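VP4 CORE protein (Bluetongue virus, PDB 2JHP) caps viral RNA as a multifunctional enzyme of the inner capsid, with bound S-adenosyl-L-homocysteine and guanine marking its separate sites. Local coordinates at residues A[319-324]-A[354-359]; A[302-307]-A[337-342]; A[158-163]-A[359-364]; A[183-188]-A[388-393]. All coordinates share one frame; numbering follows the deposited sequence.

Contact 1: A[319-324]-A[354-359]; sequences ISTYLF and PDASVT
Ile319 and Val358 form a non-hydrogen-bonded pair in a two-stranded antiparallel sheet. The CG2 of Ile319 reaches the methyl of Ala356, and its CA lies 3.4 Å from Ser357 O. The hydrogen-bonded pair comes next. Ser320 N donates to Ser357 O (2.8 Å), and Ser357 N returns a bond to Ser320 O (2.9 Å). Ser357 O also accepts from Thr359 OG1, and its two donors come from opposite faces of its carbonyl plane. A water donates to Ser320 O and Asp355 O and accepts from Ser357 OG, so it bridges the strands where they part. The regular pairing stops at Thr321. Thr321 and Tyr322 form a classic beta bulge, both facing Phe339 of strand 335-341. Thr321 OG1 donates to Pro354 O (2.9 Å) from nearly straight beyond the carbonyl, and it accepts from Arg341 N. Its CG2 lies anti to the backbone N, which sets this methyl 3.8 Å above one face of the Tyr322 ring, toward the rim. The Tyr322 side chain then crosses Pro354 at about a right angle. Tyr322 OH bonds to His353 ND1, and it lies 4.0 Å from Pro354 CD.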
loop_
_atom_site.group_PDB
_atom_site.type_symbol
_atom_site.label_atom_id
_atom_site.label_comp_id
_atom_site.label_asym_id
_atom_site.label_seq_id
_atom_site.Cartn_x
_atom_site.Cartn_y
_atom_site.Cartn_z
ATOM N N ILE A 319 -3.442 19.842 31.002
ATOM C CA ILE A 319 -3.495 20.492 29.704
ATOM C C ILE A 319 -3.193 19.448 28.633
ATOM O O ILE A 319 -2.089 18.904 28.571
ATOM C CB ILE A 319 -2.508 21.664 29.626
ATOM C CG1 ILE A 319 -2.831 22.706 30.701
ATOM C CG2 ILE A 319 -2.554 22.297 28.251
ATOM C CD1 ILE A 319 -1.648 23.556 31.094
ATOM N N SER A 320 -4.181 19.164 27.792
ATOM C CA SER A 320 -4.085 18.027 26.890
ATOM C C SER A 320 -4.855 18.167 25.577
ATOM O O SER A 320 -5.765 18.985 25.450
ATOM C CB SER A 320 -4.551 16.756 27.616
ATOM O OG SER A 320 -4.458 15.617 26.771
ATOM N N THR A 321 -4.460 17.352 24.605
ATOM C CA THR A 321 -5.277 17.067 23.432
ATOM C C THR A 321 -5.806 15.630 23.572
ATOM O O THR A 321 -7.014 15.400 23.542
ATOM C CB THR A 321 -4.481 17.267 22.112
ATOM O OG1 THR A 321 -4.186 18.661 21.916
ATOM C CG2 THR A 321 -5.265 16.741 20.907
ATOM N N TYR A 322 -4.897 14.673 23.744
ATOM C CA TYR A 322 -5.286 13.291 24.020
ATOM C C TYR A 322 -4.478 12.721 25.176
ATOM O O TYR A 322 -3.382 13.187 25.466
ATOM C CB TYR A 322 -5.078 12.380 22.801
ATOM C CG TYR A 322 -5.796 12.764 21.521
ATOM C CD1 TYR A 322 -5.083 12.981 20.354
ATOM C CD2 TYR A 322 -7.191 12.876 21.472
ATOM C CE1 TYR A 322 -5.730 13.314 19.169
ATOM C CE2 TYR A 322 -7.846 13.215 20.295
ATOM C CZ TYR A 322 -7.110 13.429 19.148
ATOM O OH TYR A 322 -7.751 13.758 17.978
ATOM N N LEU A 323 -5.048 11.720 25.837
ATOM C CA LEU A 323 -4.297 10.841 26.721
ATOM C C LEU A 323 -4.455 9.420 26.191
ATOM O O LEU A 323 -5.574 8.963 25.928
ATOM C CB LEU A 323 -4.796 10.932 28.166
ATOM C CG LEU A 323 -4.792 12.291 28.876
ATOM C CD1 LEU A 323 -5.591 12.219 30.185
ATOM C CD2 LEU A 323 -3.385 12.800 29.140
ATOM N N PHE A 324 -3.344 8.722 25.996
ATOM C CA PHE A 324 -3.459 7.344 25.541
ATOM C C PHE A 324 -2.519 6.347 26.185
ATOM O O PHE A 324 -1.520 6.728 26.792
ATOM C CB PHE A 324 -3.411 7.229 24.015
ATOM C CG PHE A 324 -2.527 8.226 23.340
ATOM C CD1 PHE A 324 -1.194 8.357 23.700
ATOM C CD2 PHE A 324 -3.031 9.006 22.302
ATOM C CE1 PHE A 324 -0.368 9.271 23.047
ATOM C CE2 PHE A 324 -2.222 9.925 21.634
ATOM C CZ PHE A 324 -0.887 10.055 22.005
ATOM N N PRO A 354 -8.119 18.597 18.207
ATOM C CA PRO A 354 -8.390 19.842 18.941
ATOM C C PRO A 354 -7.158 20.391 19.665
ATOM O O PRO A 354 -6.397 19.627 20.266
ATOM C CB PRO A 354 -9.488 19.451 19.937
ATOM C CG PRO A 354 -9.506 17.979 19.974
ATOM C CD PRO A 354 -8.972 17.484 18.661
ATOM N N ASP A 355 -6.971 21.707 19.564
ATOM C CA ASP A 355 -5.942 22.463 20.290
ATOM C C ASP A 355 -5.848 21.971 21.729
ATOM O O ASP A 355 -6.868 21.642 22.340
ATOM C CB ASP A 355 -6.316 23.951 20.296
ATOM C CG ASP A 355 -5.198 24.846 19.779
ATOM O OD1 ASP A 355 -4.063 24.788 20.312
ATOM O OD2 ASP A 355 -5.467 25.624 18.831
ATOM N N ALA A 356 -4.638 21.914 22.280
ATOM C CA ALA A 356 -4.488 21.420 23.644
ATOM C C ALA A 356 -5.143 22.391 24.591
ATOM O O ALA A 356 -4.896 23.600 24.519
ATOM C CB ALA A 356 -3.031 21.205 24.008
ATOM N N SER A 357 -6.007 21.855 25.450
ATOM C CA SER A 357 -6.752 22.659 26.416
ATOM C C SER A 357 -6.830 22.001 27.795
ATOM O O SER A 357 -6.360 20.886 27.998
ATOM C CB SER A 357 -8.162 22.933 25.889
ATOM O OG SER A 357 -8.802 21.717 25.532
ATOM N N VAL A 358 -7.430 22.709 28.742
ATOM C CA VAL A 358 -7.587 22.193 30.093
ATOM C C VAL A 358 -8.664 21.112 30.097
ATOM O O VAL A 358 -9.764 21.325 29.597
ATOM C CB VAL A 358 -7.859 23.325 31.115
ATOM C CG1 VAL A 358 -9.024 24.220 30.668
ATOM C CG2 VAL A 358 -8.099 22.754 32.510
ATOM N N THR A 359 -8.319 19.946 30.638
ATOM C CA THR A 359 -9.170 18.766 30.574
ATOM C C THR A 359 -9.389 18.177 31.966
ATOM O O THR A 359 -8.451 18.068 32.764
ATOM C CB THR A 359 -8.545 17.681 29.651
ATOM O OG1 THR A 359 -8.135 18.268 28.408
ATOM C CG2 THR A 359 -9.539 16.570 29.364
HETATM O O HOH W 1 -7.951 19.802 23.882
#

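Contact 2: A[302-307]-A[337-342]; sequences SALIKH and RNFMRL
A turn at chi2 (-64°) bends the Arg337 chain toward Lys306. Leu304 has CG opposite its backbone N (chi1 -158°), which carries CD1 across the strand pair to Phe339. The two segments are neighbouring antiparallel strands, 302-308 and 335-341, with directions 158° apart. They are the fifth and seventh strands of a Rossmann-like methyltransferase sheet of order 3-2-1-4-5-7-6. Two hydrogen-bonded pairs tie them. Ala303 and Met340 exchange backbone bonds, and so do Ile305 and Asn338, where Ile305 N reaches Asn338 O at 2.7 Å.

One face of the sheet carries Ala303, Ile305, Asn338 and Met340. Here Met340 SD lies against Ile305 CG1 (3.6 Å), and the beta carbons of Ala303 and Met340 meet at 3.9 Å. The other face carries Ser302, Leu304, Lys306, Arg337 and Phe339. Leu304 CD1 comes in at the edge of the Phe339 ring and lies 3.9 Å from Phe339 CB. Ser302 CB approaches the ring obliquely and meets CE1 at 3.7 Å. At the far end Arg337 NH1 lies 3.3 Å from Lys306 CB.

Each basic end has its own salt bridge, Lys306 NZ to Glu335 and Arg337 NH2 to Asp265. Each acid also makes a long, weak ion pair with the other cation. Arg337 NE bonds to Gln326 OE1. Lys306 NZ and Arg337 NH2 come within 4.2 Å of each other. The Lys306 side chain is about 6 Å from the bound S-adenosyl-L-homocysteine. The pair is apolar along most of its length and ends in a buried charge cluster near this ligand, where the carboxylates probably offset the two cations.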
loop_
_atom_site.group_PDB
_atom_site.type_symbol
_atom_site.label_atom_id
_atom_site.label_comp_id
_atom_site.label_asym_id
_atom_site.label_seq_id
_atom_site.Cartn_x
_atom_site.Cartn_y
_atom_site.Cartn_z
ATOM N N SER A 302 3.749 20.090 18.214
ATOM C CA SER A 302 3.178 19.045 19.053
ATOM C C SER A 302 4.044 18.752 20.265
ATOM O O SER A 302 5.238 19.036 20.271
ATOM C CB SER A 302 2.976 17.758 18.242
ATOM O OG SER A 302 4.086 17.507 17.390
ATOM N N ALA A 303 3.430 18.179 21.292
ATOM C CA ALA A 303 4.150 17.792 22.492
ATOM C C ALA A 303 3.675 16.432 22.966
ATOM O O ALA A 303 2.493 16.092 22.831
ATOM C CB ALA A 303 3.962 18.831 23.585
ATOM N N LEU A 304 4.605 15.649 23.500
ATOM C CA LEU A 304 4.249 14.412 24.192
ATOM C C LEU A 304 4.775 14.443 25.629
ATOM O O LEU A 304 5.987 14.418 25.856
ATOM C CB LEU A 304 4.772 13.192 23.435
ATOM C CG LEU A 304 4.077 11.854 23.708
ATOM C CD1 LEU A 304 2.616 11.841 23.248
ATOM C CD2 LEU A 304 4.841 10.756 23.017
ATOM N N ILE A 305 3.857 14.507 26.588
ATOM C CA ILE A 305 4.222 14.625 28.003
ATOM C C ILE A 305 3.983 13.335 28.813
ATOM O O ILE A 305 2.976 12.641 28.635
ATOM C CB ILE A 305 3.471 15.815 28.691
ATOM C CG1 ILE A 305 3.368 17.049 27.762
ATOM C CG2 ILE A 305 4.102 16.151 30.053
ATOM C CD1 ILE A 305 4.682 17.779 27.455
ATOM N N LYS A 306 4.924 13.032 29.702
ATOM C CA LYS A 306 4.776 11.955 30.677
ATOM C C LYS A 306 3.514 12.177 31.509
ATOM O O LYS A 306 3.237 13.298 31.937
ATOM C CB LYS A 306 5.999 11.927 31.588
ATOM C CG LYS A 306 6.252 10.613 32.288
ATOM C CD LYS A 306 7.209 10.813 33.464
ATOM C CE LYS A 306 8.170 9.646 33.622
ATOM N NZ LYS A 306 7.482 8.345 33.444
ATOM N N HIS A 307 2.747 11.117 31.732
ATOM C CA HIS A 307 1.479 11.260 32.427
ATOM C C HIS A 307 1.206 10.140 33.423
ATOM O O HIS A 307 0.510 9.179 33.100
ATOM C CB HIS A 307 0.334 11.340 31.416
ATOM C CG HIS A 307 -0.936 11.884 31.988
ATOM N ND1 HIS A 307 -1.917 11.075 32.520
ATOM C CD2 HIS A 307 -1.386 13.156 32.113
ATOM C CE1 HIS A 307 -2.918 11.826 32.945
ATOM N NE2 HIS A 307 -2.619 13.092 32.716
ATOM N N ARG A 337 0.496 8.609 28.131
ATOM C CA ARG A 337 1.191 9.703 27.463
ATOM C C ARG A 337 0.200 10.786 27.089
ATOM O O ARG A 337 -0.931 10.508 26.684
ATOM C CB ARG A 337 1.954 9.213 26.231
ATOM C CG ARG A 337 3.173 8.364 26.547
ATOM C CD ARG A 337 4.227 9.159 27.289
ATOM N NE ARG A 337 5.193 8.286 27.947
ATOM C CZ ARG A 337 6.206 8.709 28.700
ATOM N NH1 ARG A 337 6.423 10.006 28.882
ATOM N NH2 ARG A 337 7.020 7.827 29.264
ATOM N N ASN A 338 0.629 12.026 27.263
ATOM C CA ASN A 338 -0.210 13.170 26.992
ATOM C C ASN A 338 0.224 13.780 25.689
ATOM O O ASN A 338 1.291 14.385 25.611
ATOM C CB ASN A 338 -0.086 14.194 28.120
ATOM C CG ASN A 338 -1.060 15.351 27.979
ATOM O OD1 ASN A 338 -1.078 16.245 28.813
ATOM N ND2 ASN A 338 -1.864 15.344 26.925
ATOM N N PHE A 339 -0.592 13.589 24.660
ATOM C CA PHE A 339 -0.345 14.235 23.387
ATOM C C PHE A 339 -1.011 15.610 23.352
ATOM O O PHE A 339 -2.190 15.757 23.708
ATOM C CB PHE A 339 -0.805 13.369 22.205
ATOM C CG PHE A 339 -0.725 14.077 20.881
ATOM C CD1 PHE A 339 0.508 14.352 20.296
ATOM C CD2 PHE A 339 -1.878 14.503 20.237
ATOM C CE1 PHE A 339 0.583 15.022 19.083
ATOM C CE2 PHE A 339 -1.811 15.173 19.027
ATOM C CZ PHE A 339 -0.582 15.433 18.448
ATOM N N MET A 340 -0.242 16.603 22.923
ATOM C CA MET A 340 -0.709 17.972 22.861
ATOM C C MET A 340 -0.517 18.470 21.436
ATOM O O MET A 340 0.615 18.543 20.949
ATOM C CB MET A 340 0.082 18.861 23.834
ATOM C CG MET A 340 0.012 18.475 25.325
ATOM S SD MET A 340 1.084 19.458 26.415
ATOM C CE MET A 340 0.393 21.087 26.191
ATOM N N ARG A 341 -1.622 18.790 20.759
ATOM C CA ARG A 341 -1.556 19.413 19.439
ATOM C C ARG A 341 -1.532 20.917 19.631
ATOM O O ARG A 341 -2.419 21.494 20.268
ATOM C CB ARG A 341 -2.727 19.001 18.562
ATOM C CG ARG A 341 -2.458 19.216 17.062
ATOM C CD ARG A 341 -3.528 20.073 16.441
ATOM N NE ARG A 341 -3.340 21.477 16.762
ATOM C CZ ARG A 341 -4.316 22.369 16.863
ATOM N NH1 ARG A 341 -5.580 22.013 16.673
ATOM N NH2 ARG A 341 -4.022 23.625 17.162
ATOM N N LEU A 342 -0.494 21.544 19.100
ATOM C CA LEU A 342 -0.272 22.961 19.320
ATOM C C LEU A 342 -0.315 23.737 18.008
ATOM O O LEU A 342 -0.545 23.172 16.951
ATOM C CB LEU A 342 1.075 23.171 20.022
ATOM C CG LEU A 342 1.331 22.456 21.347
ATOM C CD1 LEU A 342 2.805 22.551 21.734
ATOM C CD2 LEU A 342 0.460 23.025 22.451
#

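Contact 3: A[158-163]-A[359-364]; sequences PLYMEY and TKVVSR
This is a loop-to-strand contact, made mainly by the Tyr160 side chain on strand 357-362. It sits at the short two-stranded antiparallel sheet formed by strands 315-320 and 357-362, beside the Rossmann-like methyltransferase sheet. The loop comes after strand 149-152 and before helix 178-186. Its path runs across the strand, with end-to-end directions 111° apart, and the two backbones do not pair. Tyr160 has its ring carbon CG anti to the backbone N (chi1 -174°), which points the ring at the place where the strand turns into helix 363-373.

The hydroxyl carries the polar part. Val362, at the N-cap position of that helix, donates from its backbone N to Tyr160 OH over 3.1 Å, with an angle of 156° at the hydrogen. Tyr160 OH in turn makes a weak bond to Lys360 O at 3.4 Å. That oxygen lies at the edge of the ring, in its plane. The phenol therefore spans two successive peptide groups of the strand, as acceptor from one and weak donor to the other.

The ring also packs on Val361, whose side chain it crosses at a slant. Val366 and Met369 of helix 363-373 touch the same tyrosine. On the loop side, the backbone of Tyr160 bonds to Leu323 of strand 322-324, so one residue joins the loop to both sheets. Farther along, Met161 CA approaches Thr359 CG2 at 4.3 Å. The nearest apolar approach is Tyr160 CE2 to Val361 CB, 3.6 Å.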
loop_
_atom_site.group_PDB
_atom_site.type_symbol
_atom_site.label_atom_id
_atom_site.label_comp_id
_atom_site.label_asym_id
_atom_site.label_seq_id
_atom_site.Cartn_x
_atom_site.Cartn_y
_atom_site.Cartn_z
ATOM N N PRO A 158 -7.532 3.845 21.131
ATOM C CA PRO A 158 -8.016 4.247 22.449
ATOM C C PRO A 158 -7.483 5.614 22.850
ATOM O O PRO A 158 -6.274 5.824 22.854
ATOM C CB PRO A 158 -7.410 3.198 23.380
ATOM C CG PRO A 158 -7.198 2.017 22.525
ATOM C CD PRO A 158 -6.918 2.506 21.153
ATOM N N LEU A 159 -8.384 6.529 23.191
ATOM C CA LEU A 159 -8.010 7.877 23.600
ATOM C C LEU A 159 -8.802 8.294 24.817
ATOM O O LEU A 159 -9.694 7.571 25.263
ATOM C CB LEU A 159 -8.308 8.875 22.486
ATOM C CG LEU A 159 -7.891 8.474 21.086
ATOM C CD1 LEU A 159 -8.597 9.350 20.015
ATOM C CD2 LEU A 159 -6.364 8.538 20.924
ATOM N N TYR A 160 -8.463 9.473 25.336
ATOM C CA TYR A 160 -9.223 10.134 26.382
ATOM C C TYR A 160 -9.233 11.649 26.195
ATOM O O TYR A 160 -8.175 12.278 26.066
ATOM C CB TYR A 160 -8.660 9.805 27.762
ATOM C CG TYR A 160 -9.507 10.352 28.895
ATOM C CD1 TYR A 160 -10.468 9.556 29.517
ATOM C CD2 TYR A 160 -9.350 11.660 29.344
ATOM C CE1 TYR A 160 -11.247 10.046 30.555
ATOM C CE2 TYR A 160 -10.124 12.158 30.375
ATOM C CZ TYR A 160 -11.073 11.345 30.982
ATOM O OH TYR A 160 -11.851 11.835 32.011
ATOM N N MET A 161 -10.442 12.214 26.160
ATOM C CA MET A 161 -10.679 13.642 26.404
ATOM C C MET A 161 -12.060 13.822 27.051
ATOM O O MET A 161 -12.552 12.925 27.765
ATOM C CB MET A 161 -10.569 14.514 25.134
ATOM C CG MET A 161 -9.977 13.864 23.892
ATOM S SD MET A 161 -11.208 13.599 22.601
ATOM C CE MET A 161 -11.050 15.102 21.626
ATOM N N GLU A 162 -12.665 14.991 26.783
ATOM C CA GLU A 162 -13.983 15.398 27.320
ATOM C C GLU A 162 -14.866 14.546 28.274
ATOM O O GLU A 162 -14.733 14.745 29.482
ATOM C CB GLU A 162 -14.791 16.267 26.315
ATOM C CG GLU A 162 -15.770 17.224 27.001
ATOM C CD GLU A 162 -15.812 18.612 26.368
ATOM O OE1 GLU A 162 -16.728 19.392 26.725
ATOM O OE2 GLU A 162 -14.932 18.932 25.526
ATOM N N TYR A 163 -15.753 13.625 27.849
ATOM C CA TYR A 163 -15.875 12.851 26.581
ATOM C C TYR A 163 -15.934 11.343 26.887
ATOM O O TYR A 163 -17.020 10.829 27.239
ATOM C CB TYR A 163 -14.823 13.181 25.512
ATOM N N THR A 359 -8.319 19.946 30.638
ATOM C CA THR A 359 -9.170 18.766 30.574
ATOM C C THR A 359 -9.389 18.177 31.966
ATOM O O THR A 359 -8.451 18.068 32.764
ATOM C CB THR A 359 -8.545 17.681 29.651
ATOM O OG1 THR A 359 -8.135 18.268 28.408
ATOM C CG2 THR A 359 -9.539 16.570 29.364
ATOM N N LYS A 360 -10.634 17.809 32.249
ATOM C CA LYS A 360 -10.961 17.067 33.460
ATOM C C LYS A 360 -10.764 15.595 33.160
ATOM O O LYS A 360 -11.112 15.131 32.074
ATOM C CB LYS A 360 -12.409 17.326 33.897
ATOM C CG LYS A 360 -12.744 16.814 35.298
ATOM C CD LYS A 360 -14.217 17.000 35.648
ATOM C CE LYS A 360 -15.065 15.792 35.246
ATOM N NZ LYS A 360 -16.326 15.703 36.053
ATOM N N VAL A 361 -10.205 14.864 34.120
ATOM C CA VAL A 361 -9.979 13.427 33.957
ATOM C C VAL A 361 -10.378 12.623 35.201
ATOM O O VAL A 361 -9.946 12.923 36.318
ATOM C CB VAL A 361 -8.520 13.114 33.469
ATOM C CG1 VAL A 361 -7.532 14.164 33.950
ATOM C CG2 VAL A 361 -8.075 11.716 33.867
ATOM N N VAL A 362 -11.231 11.620 34.995
ATOM C CA VAL A 362 -11.620 10.703 36.064
ATOM C C VAL A 362 -10.634 9.546 36.103
ATOM O O VAL A 362 -10.556 8.755 35.160
ATOM C CB VAL A 362 -13.061 10.136 35.910
ATOM C CG1 VAL A 362 -13.637 9.788 37.288
ATOM C CG2 VAL A 362 -13.994 11.120 35.193
ATOM N N SER A 363 -9.885 9.466 37.199
ATOM C CA SER A 363 -8.892 8.418 37.417
ATOM C C SER A 363 -9.383 7.038 36.996
ATOM O O SER A 363 -8.694 6.336 36.262
ATOM C CB SER A 363 -8.457 8.394 38.882
ATOM O OG SER A 363 -7.865 9.627 39.244
ATOM N N ARG A 364 -10.584 6.682 37.446
ATOM C CA ARG A 364 -11.209 5.381 37.196
ATOM C C ARG A 364 -11.243 4.949 35.720
ATOM O O ARG A 364 -11.022 3.772 35.413
ATOM C CB ARG A 364 -12.626 5.387 37.771
ATOM C CG ARG A 364 -13.536 4.282 37.249
ATOM C CD ARG A 364 -15.022 4.626 37.436
ATOM N NE ARG A 364 -15.410 4.708 38.843
ATOM C CZ ARG A 364 -15.538 5.836 39.540
ATOM N NH1 ARG A 364 -15.317 7.021 38.973
ATOM N NH2 ARG A 364 -15.903 5.774 40.820
#

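Contact 4: A[183-188]-A[388-393]; sequences LDYIVY and EHLHIV. With GUN (guanine), chain D.
His391 NE2 donates to Tyr185 O at 2.7 Å, with an angle of 138° at the hydrogen. The oxygen lies close to the plane of the imidazole ring and at its edge. The other ring nitrogen, His391 ND1, bonds to Arg350 NH2, so polar partners hold both nitrogens. Its faces are covered too. Tyr188 CB stands directly over the centre of one face, 3.5 Å from the centroid, in a CH-pi contact. Leu390 CB lies 3.8 Å above the opposite face, over its centre. Tyr188 CD2 also touches His391 CB at 3.6 Å. The apolar side is made by Leu390, whose CD1 meets Ile186 CD1 at 3.7 Å and Tyr185 CD1, at the edge of its ring, at 3.9 Å.

The same turn of chain binds guanine. Asp184 O accepts from both N1 and N2 of the base, the N2 bond being 3.0 Å. Arg214 and Asn141 also bond to this guanine, and the Asp184 carboxylate pairs with Lys383. The contact thus joins the C-terminal end of helix 178-186 to helix 380-391 near Leu390 and His391. Helix 137-141 touches Tyr188 and His391, and strand 149-152 lies against Tyr188.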
loop_
_atom_site.group_PDB
_atom_site.type_symbol
_atom_site.label_atom_id
_atom_site.label_comp_id
_atom_site.label_asym_id
_atom_site.label_seq_id
_atom_site.Cartn_x
_atom_site.Cartn_y
_atom_site.Cartn_z
ATOM N N LEU A 183 9.055 6.966 20.958
ATOM C CA LEU A 183 9.617 7.637 19.794
ATOM C C LEU A 183 9.069 7.077 18.484
ATOM O O LEU A 183 8.830 7.835 17.553
ATOM C CB LEU A 183 11.149 7.576 19.804
ATOM C CG LEU A 183 11.920 8.135 21.015
ATOM C CD1 LEU A 183 13.359 7.685 20.956
ATOM C CD2 LEU A 183 11.831 9.661 21.130
ATOM N N ASP A 184 8.837 5.768 18.425
ATOM C CA ASP A 184 8.320 5.127 17.213
ATOM C C ASP A 184 7.053 5.735 16.629
ATOM O O ASP A 184 6.969 5.916 15.411
ATOM C CB ASP A 184 8.073 3.645 17.439
ATOM C CG ASP A 184 9.301 2.821 17.245
ATOM O OD1 ASP A 184 10.300 3.354 16.723
ATOM O OD2 ASP A 184 9.263 1.630 17.623
ATOM N N TYR A 185 6.057 6.018 17.479
ATOM C CA TYR A 185 4.817 6.611 16.991
ATOM C C TYR A 185 4.783 8.148 16.979
ATOM O O TYR A 185 3.975 8.738 16.272
ATOM C CB TYR A 185 3.620 6.033 17.730
ATOM C CG TYR A 185 3.510 6.437 19.174
ATOM C CD1 TYR A 185 3.018 7.689 19.535
ATOM C CD2 TYR A 185 3.862 5.552 20.188
ATOM C CE1 TYR A 185 2.909 8.054 20.868
ATOM C CE2 TYR A 185 3.749 5.905 21.514
ATOM C CZ TYR A 185 3.270 7.158 21.849
ATOM O OH TYR A 185 3.146 7.513 23.174
ATOM N N ILE A 186 5.625 8.802 17.766
ATOM C CA ILE A 186 5.582 10.261 17.797
ATOM C C ILE A 186 6.497 10.898 16.748
ATOM O O ILE A 186 6.165 11.943 16.210
ATOM C CB ILE A 186 5.851 10.841 19.223
ATOM C CG1 ILE A 186 5.333 12.283 19.358
ATOM C CG2 ILE A 186 7.336 10.752 19.581
ATOM C CD1 ILE A 186 3.814 12.448 19.338
ATOM N N VAL A 187 7.641 10.278 16.461
ATOM C CA VAL A 187 8.597 10.838 15.492
ATOM C C VAL A 187 8.163 10.518 14.060
ATOM O O VAL A 187 8.140 9.355 13.658
ATOM C CB VAL A 187 10.045 10.329 15.726
ATOM C CG1 VAL A 187 11.015 10.911 14.676
ATOM C CG2 VAL A 187 10.527 10.649 17.141
ATOM N N TYR A 188 7.805 11.552 13.304
ATOM C CA TYR A 188 7.479 11.397 11.868
ATOM C C TYR A 188 7.844 12.607 10.983
ATOM O O TYR A 188 8.545 12.454 9.998
ATOM C CB TYR A 188 6.007 11.002 11.656
ATOM C CG TYR A 188 5.599 11.054 10.201
ATOM C CD1 TYR A 188 6.121 10.132 9.263
ATOM C CD2 TYR A 188 4.716 12.027 9.739
ATOM C CE1 TYR A 188 5.770 10.173 7.936
ATOM C CE2 TYR A 188 4.361 12.073 8.388
ATOM C CZ TYR A 188 4.900 11.136 7.506
ATOM O OH TYR A 188 4.555 11.160 6.174
ATOM N N GLU A 388 -0.601 6.250 12.986
ATOM C CA GLU A 388 -1.511 6.632 11.905
ATOM C C GLU A 388 -2.459 7.760 12.304
ATOM O O GLU A 388 -2.837 8.600 11.481
ATOM C CB GLU A 388 -2.332 5.430 11.456
ATOM C CG GLU A 388 -1.514 4.317 10.776
ATOM C CD GLU A 388 -2.261 2.984 10.671
ATOM O OE1 GLU A 388 -3.311 2.815 11.339
ATOM O OE2 GLU A 388 -1.793 2.101 9.910
ATOM N N HIS A 389 -2.846 7.781 13.573
ATOM C CA HIS A 389 -3.801 8.759 14.018
ATOM C C HIS A 389 -3.160 10.126 14.183
ATOM O O HIS A 389 -3.779 11.157 13.897
ATOM C CB HIS A 389 -4.498 8.323 15.302
ATOM C CG HIS A 389 -5.631 9.220 15.681
ATOM N ND1 HIS A 389 -5.644 9.949 16.850
ATOM C CD2 HIS A 389 -6.758 9.563 15.010
ATOM C CE1 HIS A 389 -6.747 10.674 16.901
ATOM N NE2 HIS A 389 -7.437 10.463 15.793
ATOM N N LEU A 390 -1.921 10.133 14.646
ATOM C CA LEU A 390 -1.219 11.377 14.882
ATOM C C LEU A 390 -0.780 12.051 13.577
ATOM O O LEU A 390 -0.809 13.285 13.475
ATOM C CB LEU A 390 -0.031 11.163 15.827
ATOM C CG LEU A 390 -0.378 10.766 17.278
ATOM C CD1 LEU A 390 0.871 10.565 18.102
ATOM C CD2 LEU A 390 -1.304 11.770 17.982
ATOM N N HIS A 391 -0.431 11.240 12.576
ATOM C CA HIS A 391 0.347 11.714 11.442
ATOM C C HIS A 391 -0.353 11.654 10.084
ATOM O O HIS A 391 0.269 11.959 9.070
ATOM C CB HIS A 391 1.695 10.958 11.381
ATOM C CG HIS A 391 2.504 11.075 12.635
ATOM N ND1 HIS A 391 2.928 12.285 13.131
ATOM C CD2 HIS A 391 2.965 10.135 13.492
ATOM C CE1 HIS A 391 3.609 12.089 14.243
ATOM N NE2 HIS A 391 3.649 10.790 14.482
ATOM N N ILE A 392 -1.621 11.253 10.059
ATOM C CA ILE A 392 -2.403 11.215 8.814
ATOM C C ILE A 392 -3.570 12.185 8.940
ATOM O O ILE A 392 -4.277 12.202 9.953
ATOM C CB ILE A 392 -2.970 9.797 8.526
ATOM C CG1 ILE A 392 -1.863 8.842 8.087
ATOM C CG2 ILE A 392 -4.088 9.837 7.482
ATOM C CD1 ILE A 392 -2.222 7.363 8.212
ATOM N N VAL A 393 -3.771 13.001 7.915
ATOM C CA VAL A 393 -4.949 13.848 7.884
ATOM C C VAL A 393 -6.169 12.992 7.570
ATOM O O VAL A 393 -6.224 12.298 6.558
ATOM C CB VAL A 393 -4.828 15.008 6.869
ATOM C CG1 VAL A 393 -5.978 15.995 7.069
ATOM C CG2 VAL A 393 -3.488 15.714 7.033
HETATM N N9 GUN D . 3.836 0.299 12.473
HETATM C C8 GUN D . 4.314 0.077 11.245
HETATM N N7 GUN D . 5.280 0.957 10.976
HETATM C C5 GUN D . 5.424 1.743 12.037
HETATM C C6 GUN D . 6.272 2.813 12.306
HETATM O O6 GUN D . 7.091 3.192 11.467
HETATM N N1 GUN D . 6.173 3.444 13.558
HETATM C C2 GUN D . 5.210 2.966 14.481
HETATM N N2 GUN D . 5.089 3.546 15.661
HETATM N N3 GUN D . 4.408 1.926 14.190
HETATM C C4 GUN D . 4.502 1.318 12.995
#

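Along the chain the segments come in the order 158-163, 183-188, 302-307, 319-324, 337-342, 354-359, 359-364 and 388-393. Contacts 1 and 2 have centres about 8 Å apart and meet where strands 322-324 and 335-341 lie side by side in the seven-stranded sheet. Contact 3 lies about 9 Å from contact 1, centre to centre, and shares Thr359 and strand 357-362 with it. Contact 4 is about 12 Å from contact 2 and about 21 Å from contact 3, both centre to centre. It touches contact 2 through Phe339 and Leu390. Together they run from the outer two-stranded sheet, through the methyltransferase sheet, to the guanine pocket, so segments distant in sequence build one continuous region.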